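Local coordinates for 11R-lipoxygenase (PDB 3VF1), which probably oxygenates polyunsaturated fatty acids with molecular oxygen at a non-haem iron, under regulation by calcium, at residues Y465-D471 / S543-K549; M389-R395 / L460-Y465; T36-I42 / F55-F61; I24-D30 / W99-I105. All coordinates share one frame; numbering follows the deposited sequence.

The four contacts fall into two pairs in different parts of the chain. Contacts 3 and 4 lie in the N-terminal PLAT domain, their centres 11 Å apart, one in each sheet of the beta sandwich; contact 3 is nested in the loop that contact 4 closes, and Trp99 of contact 4 packs on Val40 and Lys59 of contact 3. Contacts 2 and 1 follow in series within the helical lipoxygenase domain, their centres 12 Å apart, sharing Tyr465 at the end of helix 456-465. Contacts 2 and 4 lie 40 Å apart between centres and about 23 Å between nearest atoms, consistent with calcium acting on the iron site indirectly.

Contact 1: residues Y465-D471 / S543-K549; sequences YRSVTFD and SDGTDKK
Two bends in the Lys548 chain, chi2 at -93° and chi4 at -77°, fold its ammonium back into the turn made by Tyr465 to Val468, while Tyr465 keeps CG trans to its backbone N (chi1 -176°) and offers a ring face to the lysine. Lys548 CE sits 3.5 Å from the centroid of the Tyr465 ring, a CH-pi contact, with NZ farther along over the same face as a cation-pi partner. From there Lys548 NZ donates to Tyr465 O at 3.1 Å and to Val468 O, also at 3.1 Å. Thr546 O and Ala541 O surround NZ as well, and the four carbonyl oxygens share its three N-H groups, which probably stabilises the charge of this buried lysine. Tyr465 O also accepts from Val468 N, closing the type I turn. Farther along, the two backbones bond directly, Phe470 N to Lys548 O at 3.0 Å. The other end is looser: Arg466 NE and Asp544 OD2 form a long salt bridge of 3.8 Å, and Arg466 NH1 turns to Asp176. One water joins Ser467 OG to Thr546 OG1. The loop 465-471 links helices 456-465 and 475-481, and the loop holding 543-549 runs from helix 525-538 to helix 557-579; on the side of helix 369-410, Tyr465 and Phe470 rest on its Met399 and Val468 on its Arg395.

Contact 2: residues M389-R395 / L460-Y465; sequences MITHLLR and LMQKHY. With FE2 (Fe (II) ion), chain E.
His464 reaches from helix 456-465 across to three residues of helix 369-410. Its CG lies opposite the backbone N (chi1 -178°), which sends the ring across to that helix. Its CB packs against Ile390 CD1 at 3.8 Å and also touches Leu394 CD2. Beyond CG, Ile390 CG2 stands over one face of the His464 ring, 3.7 Å from its centroid and almost straight over its centre, in a CH-pi contact. On the way to the tip, His464 CD2 meets Leu394 CD2 at 3.5 Å. At the tip, His464 NE2 accepts from Arg395 NH1 at 3.2 Å; the donor lies in the imidazole plane, while the guanidinium stands nearly upright to it, 85° between the planes. A neutral ring with its proton on ND1 would suit this bond. Arg395 NH2 goes on to Ser472 OG, which steadies the guanidinium. The two helix segments cross at -83°; helix 369-410 is the long central helix of the lipoxygenase fold and carries iron ligands: on the flank turned from helix 456-465, His392 NE2 binds the iron at 2.3 Å, the other ligands being His397, His575, Asn579, the C-terminal carboxylate of Ile698 and a water. A pi-type turn widens the helix here, with Leu394 N bonded to Met389 O and Arg395 N to Ile390 O. Farther along the interface Met461 CG lies 3.4 Å from Met389 O, and Met461 SD touches Met389 CE at 3.8 Å. Leu460 packs here too, its CD1 against Ile390 CD1 and its CD2 against Met389 CB.

Contact 3: residues T36-I42 / F55-F61; sequences TDASVSI and FSLDKYF. Unlike the reference sequence in segment 55-61: Tyr60 (reference Asp).
The Tyr60 ring is met at its edge by Asp37, whose OD2 lies 3.3 Å from Tyr60 CE1 with carboxylate and ring 84° apart; Tyr60 stands where the reference sequence has Asp. The Phe61 ring takes Ala38 CB obliquely, 3.4 Å from Phe61 CE2, and Arg32 adds a cation-pi contact. At the far end the edge of the Phe55 ring turns to the backbone, with Phe55 CD2 near Ile42 O. Between these rings Ser39 ties the two segments together. With chi1 at -59°, its OG sits beside its own backbone N, from where it accepts from Lys59 N at 3.1 Å and donates to Asp37 OD1, arriving from above the carboxylate plane. Ala38 N bonds to Lys59 O at 2.9 Å, and Val40 and Leu57 make an antiparallel hydrogen-bonded pair, Val40 N reaching Leu57 O at 2.9 Å. On the Val40 and Leu57 side of the sheet, Leu57 CD1 packs on Ile42 CG2 at 3.6 Å, and Leu57 also meets Val26 of strand 20-28. Lys59 sends its ammonium to Asp71, a salt bridge to strand 70-77 in the other sheet of the sandwich. Pairing is irregular toward 36-39 and 58-61, near Gly33, Gly35 and Asp58. Segments 36-42 and 55-61 form an edge hairpin of the PLAT beta sandwich, running into the loops predicted to bind calcium.

Contact 4: residues I24-D30 / W99-I105; sequences ITVETGD and WYIAKVI
Thr25 and Ile105 form an antiparallel hydrogen-bonded pair, and so do Glu27 and Lys103, after which a classic beta bulge shifts the register by one residue. Ala102 and Lys103 both face Glu27: Ala102 N bonds to Glu27 O at 2.8 Å, while Lys103 N makes only a weak bond to it. This is the central strand pair of one sheet of the PLAT beta sandwich, strand 20-28 beside strand 100-109, and at Ala102 the latter turns a corner. Past the bulge, Gly29 N donates to Tyr100 O, and the Tyr100 ring lays its edge against Gly29, CD2 lying 3.5 Å from Gly29 CA. On the partly exposed face Glu27 and Lys103 run side by side, Glu27 OE1 lying 3.3 Å from Lys103 CE, with no salt bridge between the charged ends. The other face looks into the sandwich. There a chi1 of -161° lets Trp99 bring the six-membered side of its indole up to Val26, whose CG1 comes in obliquely, 3.5 Å from Trp99 CZ2. In the plane of that indole, Trp99 NE1 donates to Thr28 OG1 at 3.0 Å, with an N-H...O angle of 157°.

Contact 1: residues Y465-D471 / S543-K549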
# COMPACT_ATOMS: atom_id res chain seq x y z
N TYR A 465 -12.70 7.47 8.22
CA TYR A 465 -12.85 6.14 8.81
C TYR A 465 -14.23 5.97 9.42
O TYR A 465 -14.86 4.92 9.26
CB TYR A 465 -11.78 5.89 9.87
CG TYR A 465 -11.83 4.49 10.44
CD1 TYR A 465 -11.28 3.42 9.75
CD2 TYR A 465 -12.44 4.25 11.66
CE1 TYR A 465 -11.33 2.14 10.27
CE2 TYR A 465 -12.50 2.97 12.19
CZ TYR A 465 -11.94 1.92 11.49
OH TYR A 465 -12.00 0.65 12.01
N ARG A 466 -14.71 6.99 10.12
CA ARG A 466 -16.02 6.92 10.77
C ARG A 466 -17.12 6.49 9.81
O ARG A 466 -18.13 5.93 10.23
CB ARG A 466 -16.38 8.28 11.38
CG ARG A 466 -15.74 8.54 12.73
CD ARG A 466 -16.44 9.67 13.48
NE ARG A 466 -16.24 10.97 12.85
CZ ARG A 466 -15.19 11.76 13.06
NH1 ARG A 466 -14.21 11.38 13.88
NH2 ARG A 466 -15.10 12.93 12.44
N SER A 467 -16.94 6.75 8.51
CA SER A 467 -17.97 6.46 7.53
C SER A 467 -17.58 5.36 6.54
O SER A 467 -18.39 4.97 5.70
CB SER A 467 -18.31 7.73 6.74
OG SER A 467 -18.89 8.71 7.58
N VAL A 468 -16.36 4.85 6.64
CA VAL A 468 -15.87 3.88 5.66
C VAL A 468 -16.42 2.48 5.91
O VAL A 468 -16.60 2.06 7.06
CB VAL A 468 -14.33 3.81 5.65
CG1 VAL A 468 -13.81 3.05 6.87
CG2 VAL A 468 -13.85 3.14 4.38
N THR A 469 -16.71 1.78 4.83
CA THR A 469 -17.03 0.36 4.89
C THR A 469 -16.26 -0.35 3.78
O THR A 469 -15.67 0.30 2.92
CB THR A 469 -18.53 0.08 4.71
OG1 THR A 469 -18.87 0.10 3.32
CG2 THR A 469 -19.37 1.11 5.46
N PHE A 470 -16.26 -1.67 3.80
CA PHE A 470 -15.51 -2.44 2.81
C PHE A 470 -16.21 -2.49 1.45
O PHE A 470 -15.65 -3.00 0.48
CB PHE A 470 -15.24 -3.86 3.32
CG PHE A 470 -13.90 -4.01 3.98
CD1 PHE A 470 -13.72 -3.65 5.31
CD2 PHE A 470 -12.81 -4.49 3.27
CE1 PHE A 470 -12.49 -3.78 5.92
CE2 PHE A 470 -11.58 -4.63 3.87
CZ PHE A 470 -11.41 -4.27 5.20
N ASP A 471 -17.42 -1.95 1.37
CA ASP A 471 -18.10 -1.82 0.08
C ASP A 471 -17.31 -0.91 -0.85
O ASP A 471 -17.32 -1.09 -2.06
CB ASP A 471 -19.52 -1.27 0.26
CG ASP A 471 -20.45 -2.26 0.92
OD1 ASP A 471 -20.09 -3.46 1.02
OD2 ASP A 471 -21.56 -1.85 1.34
N SER A 543 -16.85 6.11 16.19
CA SER A 543 -17.72 6.88 17.08
C SER A 543 -19.06 7.25 16.46
O SER A 543 -19.89 7.89 17.11
CB SER A 543 -16.99 8.14 17.56
OG SER A 543 -16.78 9.05 16.50
N ASP A 544 -19.29 6.86 15.21
CA ASP A 544 -20.59 7.05 14.58
C ASP A 544 -21.38 5.74 14.56
O ASP A 544 -22.54 5.71 14.16
CB ASP A 544 -20.45 7.60 13.16
CG ASP A 544 -20.20 9.09 13.13
OD1 ASP A 544 -20.55 9.78 14.11
OD2 ASP A 544 -19.66 9.59 12.11
N GLY A 545 -20.73 4.66 14.98
CA GLY A 545 -21.37 3.36 15.02
C GLY A 545 -21.53 2.74 13.65
O GLY A 545 -22.31 1.81 13.47
N THR A 546 -20.80 3.26 12.67
CA THR A 546 -20.90 2.77 11.30
C THR A 546 -20.15 1.45 11.13
O THR A 546 -18.92 1.42 11.11
CB THR A 546 -20.33 3.79 10.29
OG1 THR A 546 -20.99 5.05 10.47
CG2 THR A 546 -20.54 3.30 8.86
N ASP A 547 -20.91 0.37 11.02
CA ASP A 547 -20.33 -0.95 10.81
C ASP A 547 -19.51 -0.97 9.52
O ASP A 547 -19.94 -0.45 8.49
CB ASP A 547 -21.44 -2.01 10.77
CG ASP A 547 -20.92 -3.38 10.40
OD1 ASP A 547 -20.20 -3.99 11.22
OD2 ASP A 547 -21.23 -3.86 9.29
N LYS A 548 -18.33 -1.58 9.59
CA LYS A 548 -17.39 -1.57 8.48
C LYS A 548 -17.67 -2.68 7.48
O LYS A 548 -16.98 -2.81 6.47
CB LYS A 548 -15.96 -1.70 9.01
CG LYS A 548 -15.59 -0.63 10.03
CD LYS A 548 -14.92 0.56 9.37
CE LYS A 548 -15.06 1.82 10.22
NZ LYS A 548 -16.42 2.42 10.11
N LYS A 549 -18.69 -3.49 7.76
CA LYS A 549 -19.11 -4.57 6.87
C LYS A 549 -18.02 -5.62 6.67
O LYS A 549 -17.89 -6.20 5.59
CB LYS A 549 -19.58 -4.02 5.53
CG LYS A 549 -20.84 -3.18 5.63
CD LYS A 549 -21.40 -2.83 4.26
CE LYS A 549 -22.66 -1.99 4.38
NZ LYS A 549 -23.75 -2.69 5.12
O HOH W 1 -20.81 8.07 9.41

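Contact 2: residues M389-R395 / L460-Y465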
# COMPACT_ATOMS: atom_id res chain seq x y z
N MET A 389 -3.58 11.75 2.99
CA MET A 389 -4.09 11.24 4.25
C MET A 389 -5.12 10.12 4.08
O MET A 389 -5.10 9.15 4.83
CB MET A 389 -4.69 12.37 5.08
CG MET A 389 -3.73 13.53 5.33
SD MET A 389 -2.09 12.97 5.85
CE MET A 389 -2.49 11.94 7.25
N ILE A 390 -6.01 10.26 3.10
CA ILE A 390 -7.10 9.30 2.94
C ILE A 390 -6.78 8.22 1.91
O ILE A 390 -6.82 7.03 2.22
CB ILE A 390 -8.41 10.01 2.55
CG1 ILE A 390 -8.92 10.85 3.73
CG2 ILE A 390 -9.47 8.99 2.14
CD1 ILE A 390 -10.18 11.64 3.43
N THR A 391 -6.47 8.64 0.69
CA THR A 391 -6.24 7.69 -0.40
C THR A 391 -5.01 6.82 -0.15
O THR A 391 -5.02 5.62 -0.43
CB THR A 391 -6.08 8.40 -1.75
OG1 THR A 391 -7.24 9.19 -2.01
CG2 THR A 391 -5.88 7.39 -2.87
N HIS A 392 -3.94 7.43 0.36
CA HIS A 392 -2.69 6.70 0.55
C HIS A 392 -2.55 6.11 1.94
O HIS A 392 -2.63 4.89 2.11
CB HIS A 392 -1.49 7.61 0.25
CG HIS A 392 -0.17 6.93 0.44
ND1 HIS A 392 0.86 7.50 1.16
CD2 HIS A 392 0.29 5.73 0.00
CE1 HIS A 392 1.90 6.68 1.16
NE2 HIS A 392 1.58 5.60 0.46
N LEU A 393 -2.35 6.95 2.94
CA LEU A 393 -2.06 6.47 4.29
C LEU A 393 -3.20 5.65 4.89
O LEU A 393 -3.00 4.49 5.26
CB LEU A 393 -1.70 7.64 5.21
CG LEU A 393 -0.34 8.29 4.90
CD1 LEU A 393 -0.10 9.50 5.79
CD2 LEU A 393 0.79 7.28 5.06
N LEU A 394 -4.39 6.22 4.98
CA LEU A 394 -5.51 5.52 5.60
C LEU A 394 -5.95 4.29 4.80
O LEU A 394 -5.90 3.17 5.30
CB LEU A 394 -6.71 6.45 5.78
CG LEU A 394 -7.96 5.75 6.31
CD1 LEU A 394 -7.68 5.12 7.68
CD2 LEU A 394 -9.14 6.70 6.40
N ARG A 395 -6.37 4.51 3.56
CA ARG A 395 -7.05 3.47 2.79
C ARG A 395 -6.12 2.37 2.27
O ARG A 395 -6.59 1.34 1.79
CB ARG A 395 -7.84 4.10 1.64
CG ARG A 395 -9.08 4.85 2.10
CD ARG A 395 -9.91 5.37 0.93
NE ARG A 395 -10.43 4.28 0.11
CZ ARG A 395 -11.52 3.57 0.40
NH1 ARG A 395 -12.21 3.81 1.50
NH2 ARG A 395 -11.92 2.61 -0.43
N LEU A 460 -8.54 14.27 9.61
CA LEU A 460 -9.10 13.98 8.29
C LEU A 460 -9.24 12.47 8.09
O LEU A 460 -10.22 12.01 7.51
CB LEU A 460 -8.21 14.57 7.20
CG LEU A 460 -8.67 14.31 5.76
CD1 LEU A 460 -10.09 14.81 5.54
CD2 LEU A 460 -7.71 14.96 4.77
N MET A 461 -8.25 11.72 8.56
CA MET A 461 -8.31 10.26 8.48
C MET A 461 -9.45 9.73 9.33
O MET A 461 -10.22 8.88 8.89
CB MET A 461 -6.98 9.66 8.94
CG MET A 461 -5.82 9.95 8.02
SD MET A 461 -4.43 8.84 8.29
CE MET A 461 -3.98 9.25 9.98
N GLN A 462 -9.54 10.23 10.56
CA GLN A 462 -10.59 9.81 11.48
C GLN A 462 -11.97 10.09 10.90
O GLN A 462 -12.90 9.31 11.10
CB GLN A 462 -10.43 10.52 12.82
CG GLN A 462 -9.17 10.14 13.58
CD GLN A 462 -8.99 10.94 14.85
OE1 GLN A 462 -9.23 12.15 14.87
NE2 GLN A 462 -8.58 10.27 15.92
N LYS A 463 -12.09 11.20 10.19
CA LYS A 463 -13.37 11.60 9.63
C LYS A 463 -13.81 10.66 8.52
O LYS A 463 -15.00 10.36 8.39
CB LYS A 463 -13.30 13.04 9.11
CG LYS A 463 -14.65 13.62 8.73
CD LYS A 463 -14.55 15.09 8.37
CE LYS A 463 -15.92 15.67 8.04
NZ LYS A 463 -15.83 17.10 7.62
N HIS A 464 -12.86 10.19 7.71
CA HIS A 464 -13.17 9.25 6.64
C HIS A 464 -13.46 7.87 7.21
O HIS A 464 -14.36 7.18 6.73
CB HIS A 464 -12.02 9.16 5.64
CG HIS A 464 -12.30 8.24 4.49
ND1 HIS A 464 -12.99 8.63 3.37
CD2 HIS A 464 -11.99 6.93 4.31
CE1 HIS A 464 -13.10 7.61 2.54
NE2 HIS A 464 -12.50 6.57 3.08
N TYR A 465 -12.70 7.47 8.22
CA TYR A 465 -12.85 6.14 8.81
C TYR A 465 -14.23 5.97 9.42
O TYR A 465 -14.86 4.92 9.26
CB TYR A 465 -11.78 5.89 9.87
CG TYR A 465 -11.83 4.49 10.44
CD1 TYR A 465 -11.28 3.42 9.75
CD2 TYR A 465 -12.44 4.25 11.66
CE1 TYR A 465 -11.33 2.14 10.27
CE2 TYR A 465 -12.50 2.97 12.19
CZ TYR A 465 -11.94 1.92 11.49
OH TYR A 465 -12.00 0.65 12.01
FE FE2 E . 3.09 3.93 0.83
O HOH W 2 4.88 5.44 0.94

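Contact 3: residues T36-I42 / F55-F61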
# COMPACT_ATOMS: atom_id res chain seq x y z
N THR A 36 29.10 -13.98 14.04
CA THR A 36 29.87 -15.00 13.33
C THR A 36 29.27 -16.39 13.52
O THR A 36 28.87 -17.04 12.55
CB THR A 36 31.33 -15.03 13.81
OG1 THR A 36 31.93 -13.75 13.59
CG2 THR A 36 32.12 -16.10 13.07
N ASP A 37 29.21 -16.85 14.77
CA ASP A 37 28.75 -18.19 15.07
C ASP A 37 27.24 -18.31 14.88
O ASP A 37 26.46 -18.01 15.78
CB ASP A 37 29.12 -18.58 16.50
CG ASP A 37 29.20 -20.08 16.71
OD1 ASP A 37 28.14 -20.74 16.61
OD2 ASP A 37 30.30 -20.59 16.97
N ALA A 38 26.83 -18.76 13.69
CA ALA A 38 25.41 -18.92 13.39
C ALA A 38 24.99 -20.39 13.48
O ALA A 38 24.02 -20.81 12.86
CB ALA A 38 25.11 -18.38 12.01
N SER A 39 25.74 -21.16 14.27
CA SER A 39 25.46 -22.58 14.44
C SER A 39 24.13 -22.80 15.16
O SER A 39 23.77 -22.05 16.07
CB SER A 39 26.58 -23.25 15.23
OG SER A 39 27.82 -23.10 14.57
N VAL A 40 23.41 -23.83 14.74
CA VAL A 40 22.13 -24.18 15.35
C VAL A 40 22.00 -25.70 15.46
O VAL A 40 22.86 -26.44 14.97
CB VAL A 40 20.94 -23.65 14.53
CG1 VAL A 40 21.00 -22.13 14.44
CG2 VAL A 40 20.93 -24.27 13.15
N SER A 41 20.93 -26.15 16.10
CA SER A 41 20.64 -27.58 16.19
C SER A 41 19.31 -27.86 15.51
O SER A 41 18.40 -27.04 15.56
CB SER A 41 20.62 -28.03 17.64
OG SER A 41 19.63 -27.33 18.38
N ILE A 42 19.19 -29.03 14.88
CA ILE A 42 17.99 -29.38 14.14
C ILE A 42 17.42 -30.73 14.57
O ILE A 42 18.05 -31.77 14.39
CB ILE A 42 18.25 -29.39 12.62
CG1 ILE A 42 17.00 -29.86 11.87
CG2 ILE A 42 19.44 -30.28 12.28
CD1 ILE A 42 17.08 -29.67 10.37
N PHE A 55 20.59 -32.64 16.21
CA PHE A 55 21.86 -32.56 15.49
C PHE A 55 22.47 -31.19 15.71
O PHE A 55 21.81 -30.28 16.21
CB PHE A 55 21.64 -32.80 13.99
CG PHE A 55 21.15 -34.18 13.66
CD1 PHE A 55 22.01 -35.26 13.68
CD2 PHE A 55 19.82 -34.39 13.31
CE1 PHE A 55 21.56 -36.53 13.37
CE2 PHE A 55 19.37 -35.65 13.00
CZ PHE A 55 20.23 -36.72 13.03
N SER A 56 23.74 -31.04 15.33
CA SER A 56 24.42 -29.76 15.48
C SER A 56 24.93 -29.24 14.14
O SER A 56 25.89 -29.77 13.58
CB SER A 56 25.58 -29.88 16.47
OG SER A 56 25.10 -29.98 17.80
N LEU A 57 24.27 -28.21 13.63
CA LEU A 57 24.66 -27.59 12.37
C LEU A 57 25.62 -26.44 12.62
O LEU A 57 25.24 -25.42 13.20
CB LEU A 57 23.42 -27.09 11.63
CG LEU A 57 22.33 -28.14 11.38
CD1 LEU A 57 21.12 -27.51 10.72
CD2 LEU A 57 22.88 -29.28 10.54
N ASP A 58 26.86 -26.60 12.18
CA ASP A 58 27.87 -25.57 12.36
C ASP A 58 27.88 -24.60 11.18
O ASP A 58 28.12 -25.00 10.04
CB ASP A 58 29.26 -26.21 12.51
CG ASP A 58 29.35 -27.10 13.73
OD1 ASP A 58 28.63 -26.84 14.72
OD2 ASP A 58 30.15 -28.06 13.70
N LYS A 59 27.61 -23.33 11.47
CA LYS A 59 27.62 -22.30 10.44
C LYS A 59 28.47 -21.12 10.90
O LYS A 59 28.24 -20.55 11.97
CB LYS A 59 26.20 -21.83 10.15
CG LYS A 59 26.11 -20.71 9.12
CD LYS A 59 26.71 -21.12 7.78
CE LYS A 59 26.55 -20.02 6.74
NZ LYS A 59 27.21 -20.37 5.45
N TYR A 60 29.47 -20.77 10.09
CA TYR A 60 30.36 -19.66 10.41
C TYR A 60 30.44 -18.70 9.24
O TYR A 60 30.64 -19.11 8.09
CB TYR A 60 31.76 -20.18 10.75
CG TYR A 60 31.77 -21.20 11.87
CD1 TYR A 60 31.66 -20.81 13.20
CD2 TYR A 60 31.90 -22.56 11.60
CE1 TYR A 60 31.68 -21.74 14.22
CE2 TYR A 60 31.92 -23.49 12.61
CZ TYR A 60 31.81 -23.08 13.92
OH TYR A 60 31.82 -24.00 14.94
N PHE A 61 30.27 -17.41 9.52
CA PHE A 61 30.32 -16.39 8.48
C PHE A 61 31.73 -15.79 8.38
O PHE A 61 32.24 -15.20 9.33
CB PHE A 61 29.30 -15.28 8.76
CG PHE A 61 27.88 -15.70 8.53
CD1 PHE A 61 27.42 -15.92 7.24
CD2 PHE A 61 27.01 -15.88 9.59
CE1 PHE A 61 26.11 -16.31 7.01
CE2 PHE A 61 25.69 -16.26 9.37
CZ PHE A 61 25.25 -16.48 8.08

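Contact 4: residues I24-D30 / W99-I105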
# COMPACT_ATOMS: atom_id res chain seq x y z
N ILE A 24 21.03 -33.26 5.31
CA ILE A 24 20.39 -31.98 5.56
C ILE A 24 21.11 -30.85 4.85
O ILE A 24 22.29 -30.60 5.10
CB ILE A 24 20.35 -31.67 7.07
CG1 ILE A 24 19.69 -32.83 7.83
CG2 ILE A 24 19.62 -30.36 7.33
CD1 ILE A 24 19.77 -32.71 9.33
N THR A 25 20.40 -30.16 3.96
CA THR A 25 20.96 -29.04 3.22
C THR A 25 20.26 -27.74 3.63
O THR A 25 19.04 -27.63 3.55
CB THR A 25 20.80 -29.22 1.70
OG1 THR A 25 21.36 -30.48 1.31
CG2 THR A 25 21.49 -28.09 0.95
N VAL A 26 21.05 -26.76 4.06
CA VAL A 26 20.50 -25.49 4.51
C VAL A 26 20.86 -24.37 3.54
O VAL A 26 22.04 -24.12 3.27
CB VAL A 26 21.04 -25.12 5.91
CG1 VAL A 26 20.44 -23.80 6.37
CG2 VAL A 26 20.73 -26.23 6.90
N GLU A 27 19.84 -23.70 3.02
CA GLU A 27 20.05 -22.54 2.15
C GLU A 27 19.85 -21.26 2.94
O GLU A 27 18.75 -21.00 3.45
CB GLU A 27 19.10 -22.58 0.96
CG GLU A 27 19.26 -23.81 0.08
CD GLU A 27 18.48 -23.69 -1.22
OE1 GLU A 27 17.84 -22.64 -1.44
OE2 GLU A 27 18.52 -24.64 -2.03
N THR A 28 20.90 -20.46 3.05
CA THR A 28 20.83 -19.19 3.77
C THR A 28 20.10 -18.16 2.93
O THR A 28 20.29 -18.08 1.72
CB THR A 28 22.23 -18.67 4.12
OG1 THR A 28 22.95 -19.66 4.85
CG2 THR A 28 22.14 -17.39 4.95
N GLY A 29 19.24 -17.37 3.57
CA GLY A 29 18.50 -16.33 2.88
C GLY A 29 19.39 -15.16 2.49
O GLY A 29 20.61 -15.21 2.68
N ASP A 30 18.79 -14.11 1.95
CA ASP A 30 19.55 -12.97 1.46
C ASP A 30 19.84 -11.94 2.56
O ASP A 30 20.61 -11.01 2.35
CB ASP A 30 18.82 -12.30 0.29
CG ASP A 30 17.42 -11.84 0.65
OD1 ASP A 30 17.16 -11.61 1.85
OD2 ASP A 30 16.58 -11.71 -0.27
N TRP A 99 20.78 -16.63 12.42
CA TRP A 99 20.81 -17.20 11.09
C TRP A 99 19.48 -17.00 10.38
O TRP A 99 18.45 -17.49 10.84
CB TRP A 99 21.13 -18.70 11.17
CG TRP A 99 21.63 -19.29 9.89
CD1 TRP A 99 21.68 -18.69 8.67
CD2 TRP A 99 22.14 -20.62 9.70
NE1 TRP A 99 22.20 -19.55 7.73
CE2 TRP A 99 22.49 -20.74 8.34
CE3 TRP A 99 22.34 -21.71 10.55
CZ2 TRP A 99 23.02 -21.92 7.81
CZ3 TRP A 99 22.87 -22.87 10.02
CH2 TRP A 99 23.21 -22.97 8.67
N TYR A 100 19.50 -16.27 9.27
CA TYR A 100 18.31 -16.11 8.45
C TYR A 100 18.29 -17.17 7.37
O TYR A 100 19.08 -17.13 6.42
CB TYR A 100 18.25 -14.71 7.82
CG TYR A 100 17.02 -14.49 6.98
CD1 TYR A 100 15.81 -14.16 7.57
CD2 TYR A 100 17.07 -14.61 5.60
CE1 TYR A 100 14.67 -13.95 6.81
CE2 TYR A 100 15.94 -14.41 4.83
CZ TYR A 100 14.75 -14.08 5.44
OH TYR A 100 13.62 -13.88 4.67
N ILE A 101 17.39 -18.14 7.51
CA ILE A 101 17.36 -19.31 6.64
C ILE A 101 16.23 -19.23 5.62
O ILE A 101 15.07 -19.02 5.98
CB ILE A 101 17.21 -20.60 7.46
CG1 ILE A 101 18.39 -20.75 8.43
CG2 ILE A 101 17.11 -21.81 6.55
CD1 ILE A 101 18.25 -21.90 9.40
N ALA A 102 16.58 -19.40 4.35
CA ALA A 102 15.59 -19.42 3.28
C ALA A 102 14.74 -20.68 3.40
O ALA A 102 13.53 -20.61 3.60
CB ALA A 102 16.28 -19.37 1.92
N LYS A 103 15.39 -21.84 3.27
CA LYS A 103 14.70 -23.12 3.42
C LYS A 103 15.68 -24.24 3.73
O LYS A 103 16.89 -24.10 3.54
CB LYS A 103 13.91 -23.46 2.15
CG LYS A 103 14.77 -23.59 0.90
CD LYS A 103 13.90 -23.74 -0.34
CE LYS A 103 14.74 -23.78 -1.61
NZ LYS A 103 13.90 -23.84 -2.83
N VAL A 104 15.14 -25.35 4.22
CA VAL A 104 15.95 -26.53 4.54
C VAL A 104 15.48 -27.71 3.71
O VAL A 104 14.28 -27.94 3.54
CB VAL A 104 15.85 -26.89 6.03
CG1 VAL A 104 16.68 -28.13 6.34
CG2 VAL A 104 16.30 -25.71 6.89
N ILE A 105 16.44 -28.47 3.19
CA ILE A 105 16.14 -29.65 2.38
C ILE A 105 16.77 -30.88 3.00
O ILE A 105 17.99 -30.98 3.12
CB ILE A 105 16.68 -29.50 0.95
CG1 ILE A 105 16.14 -28.21 0.31
CG2 ILE A 105 16.31 -30.71 0.11
CD1 ILE A 105 16.77 -27.88 -1.03